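Local structure of uncharacterized peptidase Lmo0363 (Listeria monocytogenes, 3L4E) at residues Asn129-Asp137 and Phe167-Tyr178; Asp155-Asn164 and Gln183-Ile193. The protein is an uncharacterised member of the peptidase S51 family, related to peptidase E, and probably cleaves peptide bonds as a serine-type peptidase. All coordinates share one frame; numbering follows the deposited sequence. Where two conformers were deposited one is given.

Contact 1: residues Asn129-Asp137 and Phe167-Tyr178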
loop_
_atom_site.group_PDB
_atom_site.type_symbol
_atom_site.label_atom_id
_atom_site.label_comp_id
_atom_site.label_asym_id
_atom_site.label_seq_id
_atom_site.Cartn_x
_atom_site.Cartn_y
_atom_site.Cartn_z
ATOM N N ASN A 129 5.005 -2.672 12.351
ATOM C CA ASN A 129 5.948 -3.769 12.125
ATOM C C ASN A 129 5.271 -4.875 11.322
ATOM O O ASN A 129 4.146 -5.271 11.635
ATOM C CB ASN A 129 6.465 -4.297 13.475
ATOM C CG ASN A 129 7.356 -5.518 13.332
ATOM O OD1 ASN A 129 6.877 -6.619 13.065
ATOM N ND2 ASN A 129 8.660 -5.330 13.524
ATOM N N ILE A 130 5.939 -5.369 10.285
ATOM C CA ILE A 130 5.285 -6.283 9.345
ATOM C C ILE A 130 5.523 -7.769 9.620
ATOM O O ILE A 130 5.188 -8.612 8.793
ATOM C CB ILE A 130 5.661 -5.972 7.878
ATOM C CG1 ILE A 130 7.157 -6.223 7.630
ATOM C CG2 ILE A 130 5.310 -4.535 7.544
ATOM C CD1 ILE A 130 7.554 -6.155 6.158
ATOM N N ALA A 131 6.089 -8.096 10.776
ATOM C CA ALA A 131 6.359 -9.493 11.089
ATOM C C ALA A 131 5.109 -10.360 10.952
ATOM O O ALA A 131 5.187 -11.502 10.501
ATOM C CB ALA A 131 6.969 -9.632 12.487
ATOM N N TYR A 132 3.956 -9.805 11.318
ATOM C CA TYR A 132 2.707 -10.562 11.327
ATOM C C TYR A 132 2.285 -11.078 9.951
ATOM O O TYR A 132 1.440 -11.973 9.856
ATOM C CB TYR A 132 1.577 -9.727 11.940
ATOM C CG TYR A 132 1.117 -8.550 11.087
ATOM C CD1 TYR A 132 -0.006 -8.645 10.274
ATOM C CD2 TYR A 132 1.801 -7.340 11.112
ATOM C CE1 TYR A 132 -0.433 -7.570 9.504
ATOM C CE2 TYR A 132 1.390 -6.263 10.352
ATOM C CZ TYR A 132 0.269 -6.380 9.548
ATOM O OH TYR A 132 -0.139 -5.297 8.800
ATOM N N ILE A 133 2.861 -10.519 8.888
ATOM C CA ILE A 133 2.452 -10.893 7.538
ATOM C C ILE A 133 3.303 -12.029 6.950
ATOM O O ILE A 133 3.077 -12.455 5.818
ATOM C CB ILE A 133 2.423 -9.653 6.584
ATOM C CG1 ILE A 133 1.307 -9.780 5.539
ATOM C CG2 ILE A 133 3.772 -9.420 5.923
ATOM C CD1 ILE A 133 -0.085 -9.764 6.127
ATOM N N GLN A 134 4.257 -12.541 7.728
ATOM C CA GLN A 134 5.219 -13.517 7.209
ATOM C C GLN A 134 4.644 -14.867 6.761
ATOM O O GLN A 134 5.297 -15.591 6.006
ATOM C CB GLN A 134 6.368 -13.742 8.198
ATOM C CG GLN A 134 5.952 -14.344 9.522
ATOM C CD GLN A 134 7.067 -14.281 10.538
ATOM O OE1 GLN A 134 6.955 -13.596 11.554
ATOM N NE2 GLN A 134 8.162 -14.982 10.259
ATOM N N THR A 135 3.449 -15.222 7.223
ATOM C CA THR A 135 2.817 -16.448 6.736
ATOM C C THR A 135 2.084 -16.226 5.408
ATOM O O THR A 135 1.682 -17.186 4.748
ATOM C CB THR A 135 1.863 -17.104 7.778
ATOM O OG1 THR A 135 0.881 -16.151 8.204
ATOM C CG2 THR A 135 2.639 -17.606 8.990
HETATM N N MSE A 136 1.909 -14.973 5.006
HETATM C CA MSE A 136 1.329 -14.713 3.696
HETATM C C MSE A 136 2.418 -14.430 2.677
HETATM O O MSE A 136 2.388 -14.940 1.554
HETATM C CB MSE A 136 0.345 -13.545 3.734
HETATM C CG MSE A 136 -0.152 -13.148 2.341
HETATM SE SE MSE A 136 -1.421 -11.677 2.324
HETATM C CE MSE A 136 -2.846 -12.547 3.344
ATOM N N ASP A 137 3.382 -13.606 3.068
ATOM C CA ASP A 137 4.454 -13.236 2.152
ATOM C C ASP A 137 5.774 -13.821 2.634
ATOM O O ASP A 137 6.150 -13.621 3.787
ATOM C CB ASP A 137 4.600 -11.716 2.088
ATOM C CG ASP A 137 3.391 -11.028 1.497
ATOM O OD1 ASP A 137 2.507 -11.722 0.946
ATOM O OD2 ASP A 137 3.333 -9.782 1.588
ATOM N N PHE A 167 -6.884 -16.941 1.199
ATOM C CA PHE A 167 -6.149 -16.546 2.392
ATOM C C PHE A 167 -6.982 -16.768 3.645
ATOM O O PHE A 167 -6.761 -16.121 4.667
ATOM C CB PHE A 167 -5.741 -15.072 2.302
ATOM C CG PHE A 167 -4.912 -14.748 1.094
ATOM C CD1 PHE A 167 -3.561 -15.056 1.061
ATOM C CD2 PHE A 167 -5.482 -14.132 -0.010
ATOM C CE1 PHE A 167 -2.795 -14.760 -0.051
ATOM C CE2 PHE A 167 -4.722 -13.837 -1.124
ATOM C CZ PHE A 167 -3.376 -14.149 -1.144
ATOM N N LYS A 168 -7.948 -17.680 3.566
ATOM C CA LYS A 168 -8.834 -17.915 4.697
ATOM C C LYS A 168 -8.072 -18.445 5.907
ATOM O O LYS A 168 -8.033 -17.792 6.949
ATOM C CB LYS A 168 -9.999 -18.836 4.320
ATOM C CG LYS A 168 -11.203 -18.093 3.757
ATOM C CD LYS A 168 -12.410 -19.006 3.637
ATOM C CE LYS A 168 -13.618 -18.259 3.095
ATOM N NZ LYS A 168 -14.814 -19.151 3.037
ATOM N N GLU A 169 -7.453 -19.611 5.775
ATOM C CA GLU A 169 -6.739 -20.179 6.915
ATOM C C GLU A 169 -5.574 -19.295 7.350
ATOM O O GLU A 169 -5.326 -19.135 8.545
ATOM C CB GLU A 169 -6.285 -21.623 6.656
ATOM C CG GLU A 169 -6.048 -21.988 5.200
ATOM C CD GLU A 169 -5.771 -23.472 5.023
ATOM O OE1 GLU A 169 -5.600 -24.170 6.046
ATOM O OE2 GLU A 169 -5.724 -23.943 3.865
ATOM N N ILE A 170 -4.880 -18.704 6.381
ATOM C CA ILE A 170 -3.765 -17.806 6.678
ATOM C C ILE A 170 -4.192 -16.645 7.563
ATOM O O ILE A 170 -3.595 -16.403 8.614
ATOM C CB ILE A 170 -3.105 -17.260 5.400
ATOM C CG1 ILE A 170 -2.272 -18.353 4.726
ATOM C CG2 ILE A 170 -2.241 -16.042 5.726
ATOM C CD1 ILE A 170 -1.725 -17.962 3.376
ATOM N N THR A 171 -5.220 -15.914 7.131
ATOM C CA THR A 171 -5.659 -14.728 7.860
ATOM C C THR A 171 -6.270 -15.077 9.217
ATOM O O THR A 171 -6.143 -14.316 10.178
ATOM C CB THR A 171 -6.630 -13.849 7.030
ATOM O OG1 THR A 171 -7.770 -14.615 6.625
ATOM C CG2 THR A 171 -5.933 -13.291 5.790
ATOM N N GLN A 172 -6.932 -16.228 9.288
ATOM C CA GLN A 172 -7.495 -16.714 10.542
ATOM C C GLN A 172 -6.403 -16.956 11.579
ATOM O O GLN A 172 -6.529 -16.563 12.741
ATOM C CB GLN A 172 -8.268 -18.015 10.306
ATOM C CG GLN A 172 -9.547 -17.851 9.496
ATOM C CD GLN A 172 -10.585 -17.021 10.218
ATOM O OE1 GLN A 172 -11.354 -16.289 9.597
ATOM N NE2 GLN A 172 -10.609 -17.128 11.542
ATOM N N LYS A 173 -5.330 -17.611 11.150
ATOM C CA LYS A 173 -4.239 -17.953 12.056
ATOM C C LYS A 173 -3.448 -16.728 12.493
ATOM O O LYS A 173 -2.866 -16.714 13.574
ATOM C CB LYS A 173 -3.331 -19.009 11.427
ATOM C CG LYS A 173 -4.002 -20.375 11.336
ATOM C CD LYS A 173 -3.092 -21.434 10.741
ATOM C CE LYS A 173 -3.760 -22.803 10.790
ATOM N NZ LYS A 173 -2.915 -23.863 10.173
ATOM N N ILE A 174 -3.443 -15.691 11.657
ATOM C CA ILE A 174 -2.784 -14.442 12.008
ATOM C C ILE A 174 -3.544 -13.713 13.112
ATOM O O ILE A 174 -2.945 -13.239 14.074
ATOM C CB ILE A 174 -2.604 -13.527 10.776
ATOM C CG1 ILE A 174 -1.603 -14.157 9.802
ATOM C CG2 ILE A 174 -2.167 -12.115 11.186
ATOM C CD1 ILE A 174 -1.286 -13.307 8.594
ATOM N N VAL A 175 -4.864 -13.629 12.977
ATOM C CA VAL A 175 -5.678 -13.007 14.013
ATOM C C VAL A 175 -5.448 -13.678 15.362
ATOM O O VAL A 175 -5.260 -13.005 16.378
ATOM C CB VAL A 175 -7.180 -13.076 13.684
ATOM C CG1 VAL A 175 -7.993 -12.777 14.926
ATOM C CG2 VAL A 175 -7.522 -12.105 12.567
ATOM N N THR A 176 -5.458 -15.007 15.363
ATOM C CA THR A 176 -5.289 -15.770 16.594
ATOM C C THR A 176 -3.939 -15.472 17.239
ATOM O O THR A 176 -3.853 -15.221 18.442
ATOM C CB THR A 176 -5.392 -17.290 16.344
ATOM O OG1 THR A 176 -6.554 -17.580 15.558
ATOM C CG2 THR A 176 -5.475 -18.046 17.665
ATOM N N GLU A 177 -2.886 -15.497 16.428
ATOM C CA GLU A 177 -1.524 -15.351 16.933
ATOM C C GLU A 177 -1.175 -13.919 17.342
ATOM O O GLU A 177 -0.388 -13.704 18.265
ATOM C CB GLU A 177 -0.520 -15.870 15.900
ATOM C CG GLU A 177 0.935 -15.663 16.286
ATOM C CD GLU A 177 1.895 -16.366 15.345
ATOM O OE1 GLU A 177 1.439 -16.867 14.295
ATOM O OE2 GLU A 177 3.105 -16.416 15.658
ATOM N N TYR A 178 -1.756 -12.937 16.659
ATOM C CA TYR A 178 -1.421 -11.547 16.933
ATOM C C TYR A 178 -2.598 -10.761 17.500
ATOM O O TYR A 178 -2.412 -9.789 18.235
ATOM C CB TYR A 178 -0.881 -10.876 15.667
ATOM C CG TYR A 178 0.362 -11.539 15.117
ATOM C CD1 TYR A 178 0.270 -12.632 14.265
ATOM C CD2 TYR A 178 1.627 -11.073 15.450
ATOM C CE1 TYR A 178 1.405 -13.241 13.759
ATOM C CE2 TYR A 178 2.768 -11.674 14.947
ATOM C CZ TYR A 178 2.650 -12.758 14.105
ATOM O OH TYR A 178 3.779 -13.363 13.602
HETATM O O HOH W 1 -1.191 -17.547 9.459
#
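Helix 168-177 of this S51 peptidase packs through Ile170 and Ile174, joined by Tyr178 just past its last residue, on the short 3-10 segment and following turns of Asn129-Asp137, with Met136 and Phe167 closing the end nearer the predicted active site. No direct hydrogen bond crosses; 460 Å² is buried, mostly through apolar groups. At one end the Tyr178 ring lays one face against CA and CB of Tyr132: CB of Tyr132 sits 3.6 Å from the centroid of the Tyr178 ring and 5° off its normal, a CH-pi contact over the ring centre. Chi1 of Tyr132 (70°) tucks its CG over its own backbone, and the phenol runs away from the helix, where OH bonds to Thr158 O. In the middle, CD1 of Ile174 comes within 3.3 Å of Tyr132 O, while its CG1 lies 3.6 Å from Thr135 OG1, the two side chains running alongside one another and pointing opposite ways. That hydroxyl reaches the helix indirectly: one water is 2.8 Å from Thr135 OG1 and donates to Ile170 O. In one of its two conformers, selenomethionine Met136 extends with CG anti to its N (173°), then bends at chi3, bringing CE to 3.5 Å from Phe167 CD1; SE is then 4.5 Å from the Phe167 ring centroid, an oblique Met-aromatic contact. At the N-cap position, Phe167 O accepts both Thr171 N and Thr171 OG1. Outside the pair, Phe167 stacks on His161, Ile133 and Ile174 pack on Leu159 of strand 157-159, and Ile130 and Ile133 rest on helices 90-100 and 121-124.

Contact 2: residues Asp155-Asn164 and Gln183-Ile193; sequences DFSTLPHYNN and QIYPISNHEAI. With SO4 (sulfate ion), chain B.
His161, a charge-relay residue by similarity, is met by Asn189 where two short parallel strands, 157-159 and 184-186, run out into loops. Asn189 ND2 donates to His161 ND1 over 2.7 Å, lying in the imidazole plane, although amide and ring planes are 73° apart; this would fix the ring's rotation, while Ser120, also a charge-relay residue by similarity, touches the same side chain. Asn189 is in turn held by Asn164: their amides stack with planes 10° apart, and Asn164 OD1 accepts Asn189 N at 2.7 Å, from above the carbonyl plane. The type II turn His161-Asn164 places that amide, and Tyr162 N is tied to Ile187 O. Pro186 CB lies over one face of the Tyr162 ring, 3.7 Å from its centroid. Farther out, alternating bonds from Ser157 N to Gln183 O through Ile187 N to Leu159 O fix the parallel register. Tyr185 CD1 sits over the Phe156 ring, and Tyr185 OH bonds to Thr202 of strand 199-204. A sulfate, probably from the crystallisation liquor, lies beside the Ser188-Glu191 turn, held by Asn164 ND2, Ser188 OG and Arg204; His190 ND1 donates to its O1 at 2.7 Å, 170° at the hydrogen.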
loop_
_atom_site.group_PDB
_atom_site.type_symbol
_atom_site.label_atom_id
_atom_site.label_comp_id
_atom_site.label_asym_id
_atom_site.label_seq_id
_atom_site.Cartn_x
_atom_site.Cartn_y
_atom_site.Cartn_z
ATOM N N ASP A 155 -1.400 2.986 14.348
ATOM C CA ASP A 155 -1.071 2.085 15.439
ATOM C C ASP A 155 -1.536 0.672 15.122
ATOM O O ASP A 155 -1.087 -0.293 15.736
ATOM C CB ASP A 155 -1.686 2.581 16.749
ATOM C CG ASP A 155 -1.081 3.893 17.221
ATOM O OD1 ASP A 155 -0.014 4.288 16.699
ATOM O OD2 ASP A 155 -1.670 4.531 18.122
ATOM N N PHE A 156 -2.427 0.544 14.144
ATOM C CA PHE A 156 -2.988 -0.763 13.816
ATOM C C PHE A 156 -2.271 -1.497 12.678
ATOM O O PHE A 156 -1.550 -0.886 11.875
ATOM C CB PHE A 156 -4.501 -0.675 13.561
ATOM C CG PHE A 156 -4.886 0.212 12.400
ATOM C CD1 PHE A 156 -4.896 -0.282 11.102
ATOM C CD2 PHE A 156 -5.262 1.529 12.611
ATOM C CE1 PHE A 156 -5.273 0.523 10.038
ATOM C CE2 PHE A 156 -5.636 2.345 11.546
ATOM C CZ PHE A 156 -5.634 1.838 10.258
ATOM N N SER A 157 -2.480 -2.813 12.627
ATOM C CA SER A 157 -1.824 -3.684 11.653
ATOM C C SER A 157 -2.824 -4.247 10.647
ATOM O O SER A 157 -3.524 -5.226 10.922
ATOM C CB SER A 157 -1.104 -4.831 12.368
ATOM O OG SER A 157 -0.137 -4.333 13.274
ATOM N N THR A 158 -2.877 -3.629 9.473
ATOM C CA THR A 158 -3.863 -3.995 8.466
ATOM C C THR A 158 -3.619 -5.405 7.954
ATOM O O THR A 158 -2.495 -5.763 7.599
ATOM C CB THR A 158 -3.855 -3.001 7.299
ATOM O OG1 THR A 158 -4.061 -1.677 7.807
ATOM C CG2 THR A 158 -4.941 -3.338 6.287
ATOM N N LEU A 159 -4.679 -6.204 7.927
ATOM C CA LEU A 159 -4.597 -7.587 7.468
ATOM C C LEU A 159 -5.482 -7.759 6.239
ATOM O O LEU A 159 -6.697 -7.876 6.356
ATOM C CB LEU A 159 -5.025 -8.539 8.580
ATOM C CG LEU A 159 -4.935 -10.028 8.260
ATOM C CD1 LEU A 159 -3.510 -10.414 7.885
ATOM C CD2 LEU A 159 -5.412 -10.831 9.455
ATOM N N PRO A 160 -4.872 -7.764 5.046
ATOM C CA PRO A 160 -5.682 -7.759 3.822
ATOM C C PRO A 160 -6.158 -9.149 3.421
ATOM O O PRO A 160 -5.642 -10.167 3.908
ATOM C CB PRO A 160 -4.716 -7.205 2.772
ATOM C CG PRO A 160 -3.373 -7.668 3.246
ATOM C CD PRO A 160 -3.427 -7.677 4.762
ATOM N N HIS A 161 -7.147 -9.170 2.532
ATOM C CA HIS A 161 -7.798 -10.399 2.087
ATOM C C HIS A 161 -8.431 -11.168 3.252
ATOM O O HIS A 161 -8.504 -12.392 3.203
ATOM C CB HIS A 161 -6.820 -11.314 1.330
ATOM C CG HIS A 161 -5.956 -10.610 0.325
ATOM N ND1 HIS A 161 -6.470 -9.939 -0.766
ATOM C CD2 HIS A 161 -4.609 -10.499 0.231
ATOM C CE1 HIS A 161 -5.479 -9.435 -1.479
ATOM N NE2 HIS A 161 -4.337 -9.759 -0.897
ATOM N N TYR A 162 -8.888 -10.464 4.290
ATOM C CA TYR A 162 -9.374 -11.140 5.505
ATOM C C TYR A 162 -10.550 -12.070 5.243
ATOM O O TYR A 162 -11.568 -11.663 4.677
ATOM C CB TYR A 162 -9.740 -10.148 6.619
ATOM C CG TYR A 162 -10.231 -10.844 7.879
ATOM C CD1 TYR A 162 -9.337 -11.468 8.743
ATOM C CD2 TYR A 162 -11.584 -10.891 8.196
ATOM C CE1 TYR A 162 -9.778 -12.111 9.889
ATOM C CE2 TYR A 162 -12.035 -11.531 9.343
ATOM C CZ TYR A 162 -11.129 -12.137 10.188
ATOM O OH TYR A 162 -11.568 -12.781 11.328
ATOM N N ASN A 163 -10.402 -13.316 5.682
ATOM C CA ASN A 163 -11.420 -14.347 5.482
ATOM C C ASN A 163 -11.828 -14.458 4.014
ATOM O O ASN A 163 -12.932 -14.900 3.693
ATOM C CB ASN A 163 -12.640 -14.095 6.369
ATOM C CG ASN A 163 -13.402 -15.366 6.684
ATOM O OD1 ASN A 163 -12.828 -16.455 6.715
ATOM N ND2 ASN A 163 -14.702 -15.232 6.923
ATOM N N ASN A 164 -10.924 -14.035 3.134
ATOM C CA ASN A 164 -11.092 -14.173 1.690
ATOM C C ASN A 164 -10.211 -15.283 1.144
ATOM O O ASN A 164 -8.992 -15.243 1.297
ATOM C CB ASN A 164 -10.696 -12.882 0.967
ATOM C CG ASN A 164 -11.738 -11.792 1.078
ATOM O OD1 ASN A 164 -11.486 -10.742 1.669
ATOM N ND2 ASN A 164 -12.908 -12.021 0.492
ATOM N N GLN A 183 -2.603 -4.882 17.473
ATOM C CA GLN A 183 -3.839 -4.227 17.054
ATOM C C GLN A 183 -4.176 -4.513 15.588
ATOM O O GLN A 183 -4.261 -3.607 14.753
ATOM C CB GLN A 183 -3.775 -2.724 17.339
ATOM C CG GLN A 183 -3.692 -2.408 18.835
ATOM C CD GLN A 183 -3.892 -0.940 19.149
ATOM O OE1 GLN A 183 -3.647 -0.073 18.311
ATOM N NE2 GLN A 183 -4.335 -0.652 20.369
ATOM N N ILE A 184 -4.369 -5.794 15.295
ATOM C CA ILE A 184 -4.731 -6.261 13.964
ATOM C C ILE A 184 -6.042 -5.631 13.504
ATOM O O ILE A 184 -7.036 -5.663 14.230
ATOM C CB ILE A 184 -4.893 -7.791 13.964
ATOM C CG1 ILE A 184 -3.583 -8.462 14.371
ATOM C CG2 ILE A 184 -5.345 -8.285 12.607
ATOM C CD1 ILE A 184 -2.495 -8.348 13.333
ATOM N N TYR A 185 -6.031 -5.068 12.297
ATOM C CA TYR A 185 -7.194 -4.401 11.713
ATOM C C TYR A 185 -7.562 -5.136 10.429
ATOM O O TYR A 185 -6.995 -4.866 9.373
ATOM C CB TYR A 185 -6.847 -2.938 11.399
ATOM C CG TYR A 185 -8.039 -2.007 11.222
ATOM C CD1 TYR A 185 -8.260 -0.955 12.105
ATOM C CD2 TYR A 185 -8.936 -2.181 10.179
ATOM C CE1 TYR A 185 -9.349 -0.099 11.956
ATOM C CE2 TYR A 185 -10.025 -1.332 10.019
ATOM C CZ TYR A 185 -10.228 -0.293 10.911
ATOM O OH TYR A 185 -11.316 0.553 10.762
ATOM N N PRO A 186 -8.496 -6.089 10.516
ATOM C CA PRO A 186 -8.849 -6.918 9.353
ATOM C C PRO A 186 -9.650 -6.172 8.279
ATOM O O PRO A 186 -10.566 -5.434 8.624
ATOM C CB PRO A 186 -9.735 -8.014 9.967
ATOM C CG PRO A 186 -9.485 -7.960 11.430
ATOM C CD PRO A 186 -9.174 -6.543 11.744
ATOM N N ILE A 187 -9.304 -6.359 7.004
ATOM C CA ILE A 187 -10.143 -5.883 5.895
ATOM C C ILE A 187 -10.215 -6.916 4.773
ATOM O O ILE A 187 -9.209 -7.518 4.394
ATOM C CB ILE A 187 -9.692 -4.513 5.314
ATOM C CG1 ILE A 187 -8.218 -4.538 4.884
ATOM C CG2 ILE A 187 -9.979 -3.387 6.304
ATOM C CD1 ILE A 187 -7.790 -3.339 4.033
ATOM N N SER A 188 -11.419 -7.127 4.258
ATOM C CA SER A 188 -11.650 -8.064 3.167
ATOM C C SER A 188 -11.361 -7.425 1.810
ATOM O O SER A 188 -11.008 -6.246 1.729
ATOM C CB SER A 188 -13.096 -8.555 3.202
ATOM O OG SER A 188 -13.998 -7.477 2.990
ATOM N N ASN A 189 -11.514 -8.202 0.741
ATOM C CA ASN A 189 -11.254 -7.695 -0.608
ATOM C C ASN A 189 -12.142 -6.521 -1.025
ATOM O O ASN A 189 -11.736 -5.684 -1.832
ATOM C CB ASN A 189 -11.361 -8.812 -1.643
ATOM C CG ASN A 189 -10.191 -9.767 -1.593
ATOM O OD1 ASN A 189 -10.317 -10.938 -1.960
ATOM N ND2 ASN A 189 -9.046 -9.279 -1.129
ATOM N N HIS A 190 -13.348 -6.451 -0.477
ATOM C CA HIS A 190 -14.250 -5.362 -0.851
ATOM C C HIS A 190 -14.411 -4.304 0.236
ATOM O O HIS A 190 -15.367 -3.532 0.227
ATOM C CB HIS A 190 -15.592 -5.914 -1.323
ATOM C CG HIS A 190 -15.489 -6.708 -2.587
ATOM N ND1 HIS A 190 -15.136 -8.040 -2.602
ATOM C CD2 HIS A 190 -15.656 -6.348 -3.881
ATOM C CE1 HIS A 190 -15.112 -8.473 -3.850
ATOM N NE2 HIS A 190 -15.430 -7.467 -4.645
ATOM N N GLU A 191 -13.450 -4.263 1.156
ATOM C CA GLU A 191 -13.389 -3.215 2.173
ATOM C C GLU A 191 -12.208 -2.285 1.919
ATOM O O GLU A 191 -11.177 -2.695 1.388
ATOM C CB GLU A 191 -13.250 -3.821 3.582
ATOM C CG GLU A 191 -14.559 -4.311 4.211
ATOM C CD GLU A 191 -14.343 -4.983 5.566
ATOM O OE1 GLU A 191 -13.291 -5.635 5.739
ATOM O OE2 GLU A 191 -15.224 -4.871 6.448
ATOM N N ALA A 192 -12.364 -1.022 2.301
ATOM C CA ALA A 192 -11.258 -0.079 2.286
ATOM C C ALA A 192 -11.268 0.671 3.605
ATOM O O ALA A 192 -12.307 0.750 4.268
ATOM C CB ALA A 192 -11.377 0.878 1.108
ATOM N N ILE A 193 -10.112 1.194 4.000
ATOM C CA ILE A 193 -10.022 2.032 5.193
ATOM C C ILE A 193 -9.718 3.460 4.750
ATOM O O ILE A 193 -8.699 3.706 4.075
ATOM C CB ILE A 193 -8.925 1.561 6.181
ATOM C CG1 ILE A 193 -8.990 0.042 6.399
ATOM C CG2 ILE A 193 -9.066 2.305 7.509
ATOM C CD1 ILE A 193 -7.806 -0.513 7.175
HETATM S S SO4 B . -15.788 -9.400 0.730
HETATM O O1 SO4 B . -14.711 -9.339 -0.256
HETATM O O2 SO4 B . -17.065 -9.587 0.041
HETATM O O3 SO4 B . -15.550 -10.495 1.662
HETATM O O4 SO4 B . -15.833 -8.142 1.472
HETATM O O HOH W 2 -1.145 -4.574 15.499
#

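In the fold
The two contacts interleave along the chain in the order 129-137, 155-164, 167-178, 183-193, and their centres lie 11 Å apart on the same side of the chain's centre. Strand 157-159, helix 168-177 and strand 184-186 follow one another, and since the strands pair in parallel they form a beta-alpha-beta unit, although the link 179-182 is not modelled: contact 2 joins its strands, while contact 1 packs its helix on the loop after helix 121-124. The small two-stranded sheet is separate from the seven-stranded mixed sheet, which strand 191-196 enters. The two contacts also touch directly, through Thr171 OG1 and Asn163 N, a probable hydrogen bond. Both border the predicted catalytic histidine.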